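Local coordinates for protein 2,3-dimethylmalate lyase (Aspergillus niger, PDB 3FA4) that belongs to the phosphoenolpyruvate phosphomutase family of TIM-barrel enzymes and carries a magnesium ion bound by two aspartates, at residues Ser8-Leu13 against Gly183-Phe188. Residues are numbered along the deposited sequence; the frame is centred on the assembly and turned at random.
Sequences SLRRAL and GADVGF
Arg10 of helix 5-13 reaches Asp185, just ahead of strand 186-189, with the far end of its side chain alone; Arg10 CA and Asp185 CA stand 8.7 Å apart. From CB the chain leaves with CG anti to the backbone N (chi1 -164°), then bends at chi2 and again at chi3. CB, CG, CD and NE all stay more than 4.2 Å from residues 183-188, and contact begins at CZ, 3.5 Å from Asp185 OD1. NH1 lies 3.6 Å from Asp185 OD2 but is hydrogen-bonded to Asp154 O, with a weaker bond to Ile155 O. NH2 and Asp185 OD1 are modelled 2.4 Å apart as a salt bridge, which is implausibly short, so the exact position of NH2 is doubtful. Guanidinium and carboxylate planes stand 85° apart, which excludes a coplanar two-pronged pairing. Asp185 OD2 is also hydrogen-bonded to Val157 N, tying the acid to the neighbouring strand 156-161. In this TIM-barrel fold, the N-terminal helix lies against the N-terminal end of the barrel strands, as its contacts with Val186, Val156 and Ile20, each the first residue of its strand, attest. One helical turn beyond Arg10, Leu13 points its CB toward the strand, and its CD1 packs 3.8 Å from Val186 CG2, the two side chains crossing at about a right angle. Val156 touches both Arg10 and Leu13, while Ile20 flanks Leu13.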
loop_
_atom_site.group_PDB
_atom_site.type_symbol
_atom_site.label_atom_id
_atom_site.label_comp_id
_atom_site.label_asym_id
_atom_site.label_seq_id
_atom_site.Cartn_x
_atom_site.Cartn_y
_atom_site.Cartn_z
ATOM N N SER B 8 27.849 -1.100 -6.138
ATOM C CA SER B 8 29.055 -1.037 -5.314
ATOM C C SER B 8 29.208 -2.373 -4.505
ATOM O O SER B 8 30.294 -2.875 -4.347
ATOM C CB SER B 8 29.070 0.259 -4.501
ATOM O OG SER B 8 28.020 0.296 -3.573
ATOM N N LEU B 9 28.109 -2.975 -4.060
ATOM C CA LEU B 9 28.116 -4.369 -3.523
ATOM C C LEU B 9 28.733 -5.353 -4.501
ATOM O O LEU B 9 29.642 -6.105 -4.145
ATOM C CB LEU B 9 26.718 -4.869 -3.123
ATOM C CG LEU B 9 26.714 -6.158 -2.289
ATOM C CD1 LEU B 9 27.583 -6.063 -1.018
ATOM C CD2 LEU B 9 25.249 -6.656 -1.921
ATOM N N ARG B 10 28.256 -5.336 -5.737
ATOM C CA ARG B 10 28.743 -6.231 -6.794
ATOM C C ARG B 10 30.236 -6.086 -6.939
ATOM O O ARG B 10 30.955 -7.045 -7.021
ATOM C CB ARG B 10 28.048 -5.862 -8.119
ATOM C CG ARG B 10 28.171 -6.894 -9.136
ATOM C CD ARG B 10 26.984 -6.947 -10.089
ATOM N NE ARG B 10 26.692 -8.326 -10.390
ATOM C CZ ARG B 10 25.587 -8.937 -10.025
ATOM N NH1 ARG B 10 24.665 -8.349 -9.352
ATOM N NH2 ARG B 10 25.398 -10.156 -10.334
ATOM N N ARG B 11 30.692 -4.844 -6.999
ATOM C CA ARG B 11 32.065 -4.486 -7.200
ATOM C C ARG B 11 32.911 -4.940 -6.001
ATOM O O ARG B 11 34.023 -5.380 -6.190
ATOM C CB ARG B 11 32.169 -2.968 -7.436
ATOM C CG ARG B 11 33.622 -2.483 -7.554
ATOM C CD ARG B 11 33.776 -1.035 -8.065
ATOM N NE ARG B 11 35.188 -0.552 -7.923
ATOM C CZ ARG B 11 36.120 -0.523 -8.894
ATOM N NH1 ARG B 11 35.819 -0.948 -10.135
ATOM N NH2 ARG B 11 37.364 -0.040 -8.647
ATOM N N ALA B 12 32.379 -4.852 -4.776
ATOM C CA ALA B 12 33.103 -5.279 -3.565
ATOM C C ALA B 12 33.224 -6.801 -3.545
ATOM O O ALA B 12 34.202 -7.323 -3.055
ATOM C CB ALA B 12 32.358 -4.798 -2.329
ATOM N N LEU B 13 32.208 -7.503 -4.077
ATOM C CA LEU B 13 32.186 -8.988 -4.149
ATOM C C LEU B 13 33.155 -9.528 -5.166
ATOM O O LEU B 13 33.648 -10.644 -5.014
ATOM C CB LEU B 13 30.775 -9.559 -4.481
ATOM C CG LEU B 13 29.698 -9.491 -3.364
ATOM C CD1 LEU B 13 28.443 -10.011 -3.798
ATOM C CD2 LEU B 13 30.113 -10.258 -2.117
ATOM N N GLY B 183 23.340 -18.815 -12.579
ATOM C CA GLY B 183 23.695 -17.419 -12.523
ATOM C C GLY B 183 23.734 -16.695 -11.177
ATOM O O GLY B 183 24.159 -15.548 -11.136
ATOM N N ALA B 184 23.279 -17.324 -10.087
ATOM C CA ALA B 184 23.241 -16.667 -8.761
ATOM C C ALA B 184 24.650 -16.182 -8.385
ATOM O O ALA B 184 25.668 -16.804 -8.780
ATOM C CB ALA B 184 22.709 -17.626 -7.687
ATOM N N ASP B 185 24.715 -15.095 -7.606
ATOM C CA ASP B 185 26.026 -14.443 -7.364
ATOM C C ASP B 185 26.688 -14.897 -6.030
ATOM O O ASP B 185 27.909 -14.783 -5.829
ATOM C CB ASP B 185 25.886 -12.904 -7.366
ATOM C CG ASP B 185 25.233 -12.365 -8.621
ATOM O OD1 ASP B 185 25.890 -12.411 -9.663
ATOM O OD2 ASP B 185 24.083 -11.829 -8.566
ATOM N N VAL B 186 25.869 -15.375 -5.119
ATOM C CA VAL B 186 26.326 -15.724 -3.777
ATOM C C VAL B 186 25.566 -16.961 -3.358
ATOM O O VAL B 186 24.340 -17.122 -3.716
ATOM C CB VAL B 186 26.012 -14.572 -2.771
ATOM C CG1 VAL B 186 26.473 -14.899 -1.379
ATOM C CG2 VAL B 186 26.623 -13.249 -3.276
ATOM N N GLY B 187 26.249 -17.838 -2.617
ATOM C CA GLY B 187 25.558 -18.962 -1.952
ATOM C C GLY B 187 25.331 -18.859 -0.462
ATOM O O GLY B 187 26.177 -18.391 0.267
ATOM N N PHE B 188 24.224 -19.423 0.022
ATOM C CA PHE B 188 23.755 -19.199 1.411
ATOM C C PHE B 188 23.233 -20.575 1.893
ATOM O O PHE B 188 22.108 -20.964 1.547
ATOM C CB PHE B 188 22.623 -18.116 1.312
ATOM C CG PHE B 188 21.870 -17.780 2.646
ATOM C CD1 PHE B 188 21.065 -16.655 2.719
ATOM C CD2 PHE B 188 22.019 -18.515 3.783
ATOM C CE1 PHE B 188 20.421 -16.306 3.873
ATOM C CE2 PHE B 188 21.357 -18.180 4.894
ATOM C CZ PHE B 188 20.535 -17.071 4.934
#